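Local coordinates for RNA-binding protein RO60 (Deinococcus radiodurans, PDB 2NVO) that binds several small RNAs that accumulate during recovery from ultraviolet irradiation and contributes to the resistance of the bacterium to that radiation, at residues A[106-111]-A[122-126]; A[157-162]-A[187-193]; A[169-173]-A[203-207]; A[286-290]-A[338-343]; A[312-316]-A[354-358]. One frame throughout, in Å; residues are numbered along the deposited sequence.

Contact 1: residues A[106-111]-A[122-126]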
# COMPACT_ATOMS: atom_id res chain seq x y z
N LEU A 106 3.34 -2.40 19.45
CA LEU A 106 4.43 -3.21 19.98
C LEU A 106 5.33 -2.42 20.91
O LEU A 106 5.70 -2.90 21.98
CB LEU A 106 5.26 -3.84 18.85
CG LEU A 106 6.17 -4.99 19.31
CD1 LEU A 106 5.37 -6.26 19.60
CD2 LEU A 106 7.26 -5.28 18.29
N ALA A 107 5.67 -1.19 20.51
CA ALA A 107 6.43 -0.31 21.37
C ALA A 107 5.71 -0.08 22.69
O ALA A 107 6.33 -0.13 23.75
CB ALA A 107 6.72 1.02 20.68
N LEU A 108 4.40 0.19 22.64
CA LEU A 108 3.63 0.49 23.85
C LEU A 108 3.68 -0.68 24.84
O LEU A 108 3.91 -0.49 26.03
CB LEU A 108 2.17 0.82 23.52
CG LEU A 108 1.84 2.15 22.85
CD1 LEU A 108 0.40 2.13 22.30
CD2 LEU A 108 2.04 3.30 23.82
N ILE A 109 3.44 -1.88 24.33
CA ILE A 109 3.50 -3.08 25.15
C ILE A 109 4.92 -3.26 25.70
O ILE A 109 5.13 -3.32 26.92
CB ILE A 109 3.10 -4.32 24.35
CG1 ILE A 109 1.70 -4.16 23.75
CG2 ILE A 109 3.16 -5.57 25.24
CD1 ILE A 109 1.31 -5.28 22.79
N ALA A 110 5.90 -3.30 24.81
CA ALA A 110 7.29 -3.52 25.18
C ALA A 110 7.78 -2.52 26.22
O ALA A 110 8.54 -2.87 27.12
CB ALA A 110 8.19 -3.49 23.95
N LYS A 111 7.33 -1.27 26.10
CA LYS A 111 7.87 -0.20 26.93
C LYS A 111 7.03 0.11 28.17
O LYS A 111 7.57 0.55 29.17
CB LYS A 111 8.06 1.09 26.13
CG LYS A 111 9.02 0.98 24.96
CD LYS A 111 10.46 0.76 25.40
CE LYS A 111 10.98 1.92 26.23
NZ LYS A 111 12.47 1.93 26.33
N ALA A 122 6.88 -8.86 24.00
CA ALA A 122 6.88 -7.84 22.94
C ALA A 122 8.27 -7.73 22.33
O ALA A 122 8.44 -7.84 21.12
CB ALA A 122 6.41 -6.51 23.48
N TRP A 123 9.28 -7.53 23.18
CA TRP A 123 10.66 -7.51 22.71
C TRP A 123 11.03 -8.74 21.89
O TRP A 123 11.65 -8.62 20.84
CB TRP A 123 11.63 -7.32 23.87
CG TRP A 123 11.67 -5.91 24.37
CD1 TRP A 123 11.18 -5.45 25.56
CD2 TRP A 123 12.22 -4.78 23.70
NE1 TRP A 123 11.40 -4.10 25.67
CE2 TRP A 123 12.04 -3.66 24.54
CE3 TRP A 123 12.86 -4.60 22.47
CZ2 TRP A 123 12.47 -2.38 24.19
CZ3 TRP A 123 13.28 -3.32 22.12
CH2 TRP A 123 13.08 -2.24 22.98
N ASP A 124 10.65 -9.92 22.37
CA ASP A 124 10.97 -11.16 21.67
C ASP A 124 10.36 -11.21 20.26
O ASP A 124 10.89 -11.88 19.37
CB ASP A 124 10.51 -12.39 22.47
CG ASP A 124 11.42 -12.70 23.65
OD1 ASP A 124 12.59 -12.22 23.67
OD2 ASP A 124 10.97 -13.43 24.57
N ALA A 125 9.26 -10.50 20.07
CA ALA A 125 8.60 -10.44 18.76
C ALA A 125 9.18 -9.36 17.84
O ALA A 125 8.94 -9.39 16.64
CB ALA A 125 7.11 -10.23 18.93
N LEU A 126 9.94 -8.42 18.40
CA LEU A 126 10.48 -7.32 17.59
C LEU A 126 11.18 -7.78 16.30
O LEU A 126 10.96 -7.20 15.24
CB LEU A 126 11.40 -6.41 18.41
CG LEU A 126 11.82 -5.15 17.66
CD1 LEU A 126 10.60 -4.30 17.27
CD2 LEU A 126 12.79 -4.31 18.47
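Ala110 and Ala122 give the nearest CA pair, 4.9 Å apart, between segments 106-111 and 122-126, on helices 100-112 and 116-129. The Ala122 methyl comes in beside the Ala110 methyl and backbone N, its CB 3.5 Å from CB of Ala110, while CG2 of Ile109 closes on it. The short segments run at 135° to each other, midway between perpendicular and antiparallel. On one flank of this tight centre, Leu106 divides its two branches: CD1 lies over the Ala122 carbonyl and methyl, and CD2 meets CD1 of Leu126 at 3.6 Å. On the other flank, the Trp123 indole offers a face to the Ala110 methyl in a CH-pi contact, CB standing 3.8 Å from the centroid of the five-membered ring and 15° off its normal.

The looser, partly exposed border belongs to Lys111. Its chain, bent at chi2 and chi3, passes the indole with CD 3.9 Å from CZ2 of Trp123, and its NZ bonds to Gly148 O and Thr153 OG1. With no clear hydrogen bond joining the two segments and 327 Å² buried between them, the chemistry implies a pairing held by shape and dispersion, in which small alanines permit the close approach of the backbones.

Contact 2: residues A[157-162]-A[187-193]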
# COMPACT_ATOMS: atom_id res chain seq x y z
N VAL A 157 16.76 -4.79 21.54
CA VAL A 157 17.27 -4.23 20.31
C VAL A 157 18.46 -5.05 19.80
O VAL A 157 18.54 -5.38 18.61
CB VAL A 157 17.67 -2.75 20.49
CG1 VAL A 157 18.28 -2.20 19.20
CG2 VAL A 157 16.47 -1.91 20.92
N ALA A 158 19.38 -5.39 20.69
CA ALA A 158 20.54 -6.20 20.31
C ALA A 158 20.09 -7.52 19.68
O ALA A 158 20.68 -7.99 18.71
CB ALA A 158 21.45 -6.48 21.52
N ASN A 159 19.04 -8.12 20.23
CA ASN A 159 18.54 -9.39 19.71
C ASN A 159 18.12 -9.28 18.25
O ASN A 159 18.27 -10.22 17.47
CB ASN A 159 17.41 -9.92 20.58
CG ASN A 159 16.91 -11.27 20.13
OD1 ASN A 159 17.68 -12.22 19.92
ND2 ASN A 159 15.60 -11.38 19.98
N VAL A 160 17.63 -8.10 17.86
CA VAL A 160 17.26 -7.86 16.48
C VAL A 160 18.45 -8.03 15.54
O VAL A 160 18.34 -8.70 14.52
CB VAL A 160 16.63 -6.45 16.29
CG1 VAL A 160 16.41 -6.18 14.81
CG2 VAL A 160 15.32 -6.37 17.03
N TYR A 161 19.59 -7.44 15.90
CA TYR A 161 20.78 -7.53 15.06
C TYR A 161 21.44 -8.91 15.13
O TYR A 161 21.96 -9.41 14.14
CB TYR A 161 21.79 -6.45 15.45
CG TYR A 161 21.29 -5.05 15.21
CD1 TYR A 161 21.25 -4.50 13.93
CD2 TYR A 161 20.84 -4.26 16.27
CE1 TYR A 161 20.79 -3.20 13.72
CE2 TYR A 161 20.38 -2.98 16.07
CZ TYR A 161 20.35 -2.45 14.79
OH TYR A 161 19.89 -1.17 14.60
N GLU A 162 21.41 -9.51 16.31
CA GLU A 162 22.05 -10.81 16.51
C GLU A 162 21.30 -11.95 15.82
O GLU A 162 21.85 -13.03 15.60
CB GLU A 162 22.21 -11.09 18.00
CG GLU A 162 23.24 -10.19 18.66
CD GLU A 162 23.16 -10.22 20.17
OE1 GLU A 162 22.24 -10.88 20.68
OE2 GLU A 162 24.01 -9.57 20.83
N ALA A 187 21.43 3.03 17.28
CA ALA A 187 20.90 1.84 17.93
C ALA A 187 22.03 0.89 18.34
O ALA A 187 22.00 0.31 19.43
CB ALA A 187 19.92 1.13 17.01
N LEU A 188 23.01 0.72 17.46
CA LEU A 188 24.11 -0.20 17.71
C LEU A 188 24.96 0.25 18.90
O LEU A 188 25.44 -0.57 19.68
CB LEU A 188 24.95 -0.39 16.45
CG LEU A 188 24.30 -1.23 15.33
CD1 LEU A 188 25.10 -1.19 14.04
CD2 LEU A 188 24.08 -2.68 15.79
N ARG A 189 25.13 1.56 19.04
CA ARG A 189 25.92 2.13 20.13
C ARG A 189 25.24 1.97 21.48
O ARG A 189 25.89 1.92 22.52
CB ARG A 189 26.19 3.62 19.88
CG ARG A 189 27.04 3.89 18.66
CD ARG A 189 27.52 5.34 18.62
NE ARG A 189 28.18 5.62 17.35
CZ ARG A 189 27.58 6.22 16.33
NH1 ARG A 189 26.33 6.65 16.45
NH2 ARG A 189 28.25 6.42 15.20
N LYS A 190 23.91 1.90 21.45
CA LYS A 190 23.12 1.78 22.66
C LYS A 190 22.97 0.31 23.03
O LYS A 190 23.01 -0.04 24.21
CB LYS A 190 21.74 2.41 22.45
CG LYS A 190 21.71 3.95 22.41
CD LYS A 190 21.25 4.54 23.74
CE LYS A 190 21.08 6.06 23.63
NZ LYS A 190 20.31 6.65 24.78
N ALA A 191 22.83 -0.54 22.01
CA ALA A 191 22.49 -1.96 22.20
C ALA A 191 23.68 -2.92 22.25
O ALA A 191 23.58 -3.99 22.84
CB ALA A 191 21.51 -2.41 21.11
N HIS A 192 24.78 -2.56 21.58
CA HIS A 192 26.01 -3.36 21.54
C HIS A 192 25.80 -4.83 21.20
O HIS A 192 26.15 -5.70 22.00
CB HIS A 192 26.73 -3.30 22.89
CG HIS A 192 26.89 -1.91 23.43
ND1 HIS A 192 27.81 -1.02 22.93
CD2 HIS A 192 26.24 -1.27 24.44
CE1 HIS A 192 27.72 0.12 23.60
NE2 HIS A 192 26.78 -0.01 24.52
N PRO A 193 25.25 -5.14 20.01
CA PRO A 193 25.10 -6.56 19.67
C PRO A 193 26.45 -7.25 19.48
O PRO A 193 27.42 -6.63 19.02
CB PRO A 193 24.36 -6.54 18.33
CG PRO A 193 23.95 -5.11 18.09
CD PRO A 193 24.87 -4.25 18.91
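Tyr161 and Leu188 meet face-on at this junction between helices 151-163 and 184-191. The CD2 methyl of Leu188 sits over the middle of the phenol ring, 3.5 Å from the ring centroid of Tyr161 and only 6° off the normal, a well-centred CH-pi contact. At the far end of the same ring the approach is edgewise: the Ala187 methyl lies near the ring plane, its CB 3.3 Å from OH of Tyr161. Near the root of the side chain, CG of Pro193 packs 3.7 Å from CB of Tyr161. Alongside, CG1 of Val157 touches the Ala191 methyl at 3.8 Å, and the Ala158 methyl faces the carbonyl oxygen and methyl of Ala191.

What places these groups lies one step back. A chi1 of -64° sets CG of Tyr161 anti to its carbonyl carbon and sends the ring along the second segment, from Pro193 to Ala187. His192 leaves the helix with positive phi, and the turn brings Pro193 back against the first helix, its CA 4.6 Å from CA of Ala158. Glu162 secures this turn: OE2 accepts from Lys194 N, and OE1 forms a salt bridge with Arg155. Farther out, Leu136 and Leu140 of helix 133-143 cover the Tyr161, Val157 and Ala187 side.

The short helical segments cross at -114°, steeply rather than as a side-by-side pair. Such apolar packing between helices not adjacent in sequence is consistent with the HEAT-like horseshoe of the TROVE domain, here within a region that, by similarity to relatives, probably binds RNA.

Contact 3: residues A[169-173]-A[203-207]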
# COMPACT_ATOMS: atom_id res chain seq x y z
N LEU A 169 21.97 -8.10 7.20
CA LEU A 169 22.73 -7.05 7.86
C LEU A 169 23.40 -6.14 6.83
O LEU A 169 23.37 -4.91 6.97
CB LEU A 169 23.77 -7.63 8.82
CG LEU A 169 23.24 -8.18 10.14
CD1 LEU A 169 24.41 -8.49 11.08
CD2 LEU A 169 22.27 -7.20 10.81
N ALA A 170 23.99 -6.76 5.81
CA ALA A 170 24.71 -6.02 4.78
C ALA A 170 23.74 -5.12 4.03
O ALA A 170 24.07 -3.98 3.69
CB ALA A 170 25.39 -6.98 3.81
N LEU A 171 22.54 -5.65 3.80
CA LEU A 171 21.47 -4.91 3.15
C LEU A 171 21.09 -3.68 3.97
O LEU A 171 20.97 -2.58 3.42
CB LEU A 171 20.25 -5.82 2.96
CG LEU A 171 18.99 -5.15 2.39
CD1 LEU A 171 19.22 -4.71 0.95
CD2 LEU A 171 17.78 -6.07 2.49
N TRP A 172 20.91 -3.88 5.27
CA TRP A 172 20.60 -2.77 6.17
C TRP A 172 21.73 -1.76 6.15
O TRP A 172 21.49 -0.56 6.24
CB TRP A 172 20.38 -3.27 7.60
CG TRP A 172 19.07 -3.99 7.82
CD1 TRP A 172 18.30 -4.60 6.87
CD2 TRP A 172 18.40 -4.19 9.07
NE1 TRP A 172 17.19 -5.16 7.45
CE2 TRP A 172 17.23 -4.93 8.81
CE3 TRP A 172 18.68 -3.82 10.39
CZ2 TRP A 172 16.34 -5.31 9.81
CZ3 TRP A 172 17.80 -4.21 11.39
CH2 TRP A 172 16.64 -4.93 11.10
N ALA A 173 22.96 -2.25 6.02
CA ALA A 173 24.14 -1.38 6.07
C ALA A 173 24.20 -0.40 4.89
O ALA A 173 24.79 0.67 5.00
CB ALA A 173 25.42 -2.20 6.14
N VAL A 203 30.21 -6.63 9.94
CA VAL A 203 29.24 -5.74 9.31
C VAL A 203 28.60 -4.82 10.34
O VAL A 203 28.22 -3.69 10.03
CB VAL A 203 28.14 -6.49 8.53
CG1 VAL A 203 27.27 -7.29 9.46
CG2 VAL A 203 27.27 -5.50 7.76
N LEU A 204 28.48 -5.31 11.57
CA LEU A 204 27.96 -4.50 12.66
C LEU A 204 28.95 -3.39 12.94
O LEU A 204 28.57 -2.22 13.07
CB LEU A 204 27.71 -5.36 13.90
CG LEU A 204 26.53 -6.34 13.79
CD1 LEU A 204 26.37 -7.19 15.05
CD2 LEU A 204 25.24 -5.60 13.50
N LYS A 205 30.23 -3.74 12.99
CA LYS A 205 31.28 -2.75 13.19
C LYS A 205 31.26 -1.71 12.07
O LYS A 205 31.43 -0.52 12.32
CB LYS A 205 32.65 -3.41 13.26
CG LYS A 205 33.75 -2.47 13.75
CD LYS A 205 35.14 -3.07 13.56
CE LYS A 205 36.24 -2.11 14.01
NZ LYS A 205 36.39 -2.07 15.50
N PHE A 206 31.06 -2.17 10.83
CA PHE A 206 31.03 -1.24 9.70
C PHE A 206 29.85 -0.29 9.81
O PHE A 206 29.95 0.89 9.46
CB PHE A 206 30.96 -1.99 8.37
CG PHE A 206 30.61 -1.10 7.20
CD1 PHE A 206 31.60 -0.39 6.54
CD2 PHE A 206 29.30 -0.97 6.79
CE1 PHE A 206 31.28 0.44 5.48
CE2 PHE A 206 28.98 -0.14 5.73
CZ PHE A 206 29.97 0.56 5.07
N MET A 207 28.72 -0.81 10.28
CA MET A 207 27.50 -0.02 10.41
C MET A 207 27.67 1.10 11.43
O MET A 207 26.94 2.09 11.40
CB MET A 207 26.32 -0.92 10.78
CG MET A 207 25.85 -1.81 9.64
SD MET A 207 24.62 -3.06 10.08
CE MET A 207 23.17 -2.06 10.42
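Leu169 and Val203 make a tight aliphatic contact, CD1 of Leu169 lying 3.5 Å from CG1 of Val203, closer than carbons usually pack. Val203 has chi1 at 66°, which sets CG1 between its backbone N and carbonyl carbon and directs it at Leu169, whereas CG2, opposite the backbone N, passes over the Ala170 backbone, 4.0 Å from CA of Ala170. The same Leu169 methyl also reaches CD2 of Leu204 at 3.9 Å, so one branch serves two consecutive residues.

A second group of contacts comes from Met207, whose thioether lies across the first helix. Its CG presses on the Ala173 methyl, CG of Met207 to CB of Ala173 being 3.5 Å. Beyond that, SD stands 3.8 Å from O of Leu169; the bend at chi3 (70°) then carries CE to CB of Trp172.

The aromatic contribution is modest. Phe206 presents an edge, with CB of Ala173 near the ring plane and 4.1 Å from CD2 of Phe206. No hydrogen bond crosses between the segments; N of Ala173 and N of Met207 are bonded to O of Leu169 and O of Val203 in their own helices.

The two short axes run nearly parallel, 12° apart and 9.8 Å at closest approach. Helix 184-191 lies along one side of the pair, Leu188 touching Leu204 and Met207, and Gln184 meeting Trp172. Helix 219-229 lies against Ala170, Val203 and Phe206 through Val222 and Ile223, while Tyr161 of helix 151-163 touches Leu204.

Contact 4: residues A[286-290]-A[338-343]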
# COMPACT_ATOMS: atom_id res chain seq x y z
N VAL A 286 16.44 4.90 -23.20
CA VAL A 286 16.42 3.46 -23.38
C VAL A 286 15.19 2.94 -24.16
O VAL A 286 15.28 1.99 -24.94
CB VAL A 286 16.48 2.76 -22.01
CG1 VAL A 286 16.07 1.29 -22.15
CG2 VAL A 286 17.86 2.89 -21.41
N LEU A 287 14.04 3.58 -23.95
CA LEU A 287 12.77 3.09 -24.45
C LEU A 287 12.14 4.11 -25.40
O LEU A 287 11.44 5.03 -24.96
CB LEU A 287 11.85 2.81 -23.25
CG LEU A 287 10.50 2.10 -23.34
CD1 LEU A 287 10.60 0.68 -23.94
CD2 LEU A 287 9.91 2.01 -21.94
N THR A 288 12.38 3.95 -26.70
CA THR A 288 11.96 4.93 -27.70
C THR A 288 11.26 4.28 -28.88
O THR A 288 11.56 3.14 -29.22
CB THR A 288 13.15 5.76 -28.22
OG1 THR A 288 13.92 4.98 -29.15
CG2 THR A 288 14.04 6.18 -27.06
N PRO A 289 10.34 5.01 -29.52
CA PRO A 289 9.44 4.53 -30.57
C PRO A 289 10.12 3.92 -31.80
O PRO A 289 9.45 3.28 -32.60
CB PRO A 289 8.69 5.81 -30.98
CG PRO A 289 9.54 6.93 -30.46
CD PRO A 289 10.05 6.41 -29.17
N ASN A 290 11.43 4.11 -31.94
CA ASN A 290 12.13 3.55 -33.09
C ASN A 290 13.19 2.52 -32.70
O ASN A 290 14.02 2.13 -33.53
CB ASN A 290 12.74 4.67 -33.94
CG ASN A 290 11.70 5.42 -34.78
OD1 ASN A 290 10.94 4.82 -35.54
ND2 ASN A 290 11.68 6.74 -34.64
N LEU A 338 9.45 10.23 -24.52
CA LEU A 338 8.49 10.03 -25.59
C LEU A 338 7.82 8.66 -25.45
O LEU A 338 8.41 7.63 -25.81
CB LEU A 338 9.17 10.14 -26.96
CG LEU A 338 8.24 9.91 -28.15
CD1 LEU A 338 7.03 10.82 -28.05
CD2 LEU A 338 8.98 10.13 -29.46
N PRO A 339 6.58 8.66 -24.93
CA PRO A 339 5.84 7.42 -24.68
C PRO A 339 5.75 6.60 -25.95
O PRO A 339 5.36 7.14 -26.99
CB PRO A 339 4.44 7.91 -24.30
CG PRO A 339 4.64 9.34 -23.83
CD PRO A 339 5.76 9.86 -24.68
N VAL A 340 6.12 5.32 -25.88
CA VAL A 340 5.96 4.42 -27.01
C VAL A 340 4.55 3.86 -27.04
O VAL A 340 4.15 3.19 -26.09
CB VAL A 340 6.93 3.22 -26.93
CG1 VAL A 340 6.69 2.29 -28.09
CG2 VAL A 340 8.37 3.70 -26.88
N PRO A 341 3.81 4.11 -28.12
CA PRO A 341 2.39 3.74 -28.21
C PRO A 341 2.13 2.26 -27.93
O PRO A 341 1.22 1.95 -27.16
CB PRO A 341 2.04 4.08 -29.66
CG PRO A 341 2.96 5.20 -30.00
CD PRO A 341 4.25 4.85 -29.31
N ARG A 342 2.91 1.37 -28.52
CA ARG A 342 2.64 -0.06 -28.33
C ARG A 342 2.91 -0.51 -26.89
O ARG A 342 2.43 -1.56 -26.48
CB ARG A 342 3.40 -0.91 -29.37
CG ARG A 342 2.72 -0.93 -30.74
CD ARG A 342 3.53 -1.67 -31.81
NE ARG A 342 3.60 -3.10 -31.53
CZ ARG A 342 4.66 -3.71 -31.03
NH1 ARG A 342 5.76 -3.02 -30.78
NH2 ARG A 342 4.62 -5.02 -30.79
N VAL A 343 3.69 0.27 -26.14
CA VAL A 343 3.90 -0.02 -24.72
C VAL A 343 2.66 0.41 -23.95
O VAL A 343 2.16 -0.31 -23.10
CB VAL A 343 5.16 0.68 -24.15
CG1 VAL A 343 5.24 0.54 -22.64
CG2 VAL A 343 6.45 0.12 -24.78
O HOH W 1 9.36 6.11 -23.69
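A single water grips the carbonyl oxygens of Leu287 and Leu338, donating to both: it lies 2.7 Å from O of Leu287 and 2.8 Å from O of Leu338. The two carbonyl oxygens are themselves 4.1 Å apart, O of Leu287 to O of Leu338, so the water spans two acceptors that cannot bond to one another. No direct hydrogen bond joins the segments.

The rest is apolar. CG2 of Val340 lies against the peptide between Thr288 and Pro289, 3.5 Å from N of Pro289. With chi1 at 178°, that methyl stands opposite Val340's own carbonyl carbon and faces segment 286-290. Pro289 crosses Leu338 at about a right angle, and CG of Pro289 is 3.4 Å from CD2 of Leu338, a tight pair on an exposed border. Deeper, CD1 of Leu287 approaches CG2 of Val343 at 4.3 Å.

The contact joins the loop between helices 271-283 and 292-302 to the start of helix 341-354, where Val340 holds the N-cap position. Tyr325 of helix 315-326 packs on Leu287 and Val343 and bonds through its hydroxyl to Val340 N, while Val298 of helix 292-302 and Leu278 of helix 271-283 touch Leu287.

Contact 5: residues A[312-316]-A[354-358]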
# COMPACT_ATOMS: atom_id res chain seq x y z
N ARG A 312 1.64 -10.21 -8.34
CA ARG A 312 0.37 -9.78 -7.77
C ARG A 312 -0.04 -8.38 -8.25
O ARG A 312 -0.47 -7.54 -7.45
CB ARG A 312 0.44 -9.81 -6.24
CG ARG A 312 0.74 -11.20 -5.66
CD ARG A 312 0.36 -11.29 -4.19
NE ARG A 312 1.49 -11.07 -3.28
CZ ARG A 312 1.81 -9.89 -2.76
NH1 ARG A 312 1.11 -8.80 -3.05
NH2 ARG A 312 2.85 -9.80 -1.94
N ILE A 313 0.09 -8.14 -9.55
CA ILE A 313 -0.26 -6.84 -10.12
C ILE A 313 -1.77 -6.67 -10.16
O ILE A 313 -2.49 -7.52 -10.69
CB ILE A 313 0.34 -6.66 -11.54
CG1 ILE A 313 1.86 -6.84 -11.51
CG2 ILE A 313 -0.01 -5.29 -12.10
CD1 ILE A 313 2.54 -6.07 -10.42
N HIS A 314 -2.24 -5.58 -9.56
CA HIS A 314 -3.65 -5.28 -9.52
C HIS A 314 -3.96 -4.52 -10.80
O HIS A 314 -3.10 -3.84 -11.32
CB HIS A 314 -3.94 -4.42 -8.30
CG HIS A 314 -5.40 -4.23 -8.02
ND1 HIS A 314 -6.15 -3.25 -8.63
CD2 HIS A 314 -6.25 -4.89 -7.20
CE1 HIS A 314 -7.39 -3.30 -8.19
NE2 HIS A 314 -7.48 -4.30 -7.32
N PRO A 315 -5.18 -4.66 -11.33
CA PRO A 315 -5.49 -3.92 -12.55
C PRO A 315 -5.21 -2.41 -12.43
O PRO A 315 -4.72 -1.82 -13.38
CB PRO A 315 -6.98 -4.23 -12.78
CG PRO A 315 -7.20 -5.54 -12.08
CD PRO A 315 -6.30 -5.50 -10.87
N LEU A 316 -5.52 -1.81 -11.28
CA LEU A 316 -5.22 -0.39 -11.04
C LEU A 316 -3.72 -0.07 -11.06
O LEU A 316 -3.32 1.06 -11.36
CB LEU A 316 -5.84 0.07 -9.72
CG LEU A 316 -7.35 0.18 -9.75
CD1 LEU A 316 -7.87 0.58 -8.37
CD2 LEU A 316 -7.76 1.20 -10.81
N ALA A 354 -4.72 -8.66 -15.44
CA ALA A 354 -4.57 -8.59 -13.99
C ALA A 354 -5.87 -8.93 -13.22
O ALA A 354 -5.81 -9.27 -12.05
CB ALA A 354 -4.01 -7.21 -13.55
N PHE A 355 -7.02 -8.83 -13.88
CA PHE A 355 -8.29 -9.19 -13.24
C PHE A 355 -8.26 -10.61 -12.69
O PHE A 355 -8.82 -10.89 -11.64
CB PHE A 355 -9.45 -9.06 -14.21
CG PHE A 355 -9.93 -7.66 -14.40
CD1 PHE A 355 -11.18 -7.27 -13.95
CD2 PHE A 355 -9.13 -6.72 -15.05
CE1 PHE A 355 -11.62 -5.97 -14.14
CE2 PHE A 355 -9.58 -5.43 -15.25
CZ PHE A 355 -10.82 -5.05 -14.79
N GLY A 356 -7.60 -11.51 -13.41
CA GLY A 356 -7.52 -12.90 -13.01
C GLY A 356 -6.80 -13.13 -11.70
O GLY A 356 -6.91 -14.21 -11.11
N ASN A 357 -6.08 -12.12 -11.23
CA ASN A 357 -5.32 -12.25 -9.99
C ASN A 357 -5.84 -11.41 -8.82
O ASN A 357 -5.17 -11.28 -7.79
CB ASN A 357 -3.84 -11.98 -10.25
CG ASN A 357 -3.31 -12.77 -11.47
OD1 ASN A 357 -2.66 -12.21 -12.34
ND2 ASN A 357 -3.63 -14.06 -11.53
N VAL A 358 -7.03 -10.83 -8.96
CA VAL A 358 -7.65 -10.10 -7.86
C VAL A 358 -8.26 -11.07 -6.84
O VAL A 358 -9.01 -11.96 -7.21
CB VAL A 358 -8.77 -9.15 -8.37
CG1 VAL A 358 -9.61 -8.63 -7.21
CG2 VAL A 358 -8.18 -8.00 -9.17
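Pro315 and Ala354 bring the two backbones within 5.0 Å, CA to CA, where the turn entering helix 315-326 meets segment 354-358. Two classical helix-end motifs shape the first segment: a Schellman motif closes the preceding helix at Arg312, which has positive phi, and His314 N-caps the next helix.

The Ala354 methyl fits beneath this turn, its CB 3.3 Å from O of Ile313 and 3.6 Å from N of Pro315. The pyrrolidine ring of Pro315 then spreads over the second segment. Its CG lies over a face of the Phe355 ring, 4.1 Å from the centroid of Phe355 and 26° off the normal, a CH-pi contact displaced toward the CD2-CE2 side. At another corner of the proline, CD of Pro315 meets CG2 of Val358 at 3.6 Å, the two side chains crossing at about a right angle.

Phe355 also has an edge-to-face partner in Phe351 and a cation-pi partner in Arg401. Since Arg401 and Ile398, which touches both Phe355 and His314, belong to helix 388-402, the contact lies where the helical horseshoe adjoins the VWFA-like domain that closes the ring. The imidazole of His314 is positioned by its capping bond: ND1 of His314 accepts from N of Leu316 at 3.1 Å, with an N-H...N angle of 156° and the donor tilted 17° from the ring plane.

Overall arrangement
From the N terminus, contact 1 closes the short turn between helices 100-112 and 116-129. Contacts 2 and 3 follow and cross, their segments alternating so that helices 151-163, 166-175, 184-191 and 198-209 interlock; their centres are 12 Å apart, and Tyr161 packs on Trp172 between them. Contact 1 touches contact 2 through Trp123 on Val157 and Leu126 on Val160, giving one continuous run in the TROVE horseshoe. Contacts 4 and 5 also cross, closing loops of 47 and 37 residues: contact 4 at the start of helix 341-354, contact 5 at the start of helix 315-326 and toward the far end of helix 341-354. Contact 5 adjoins the VWFA-like domain.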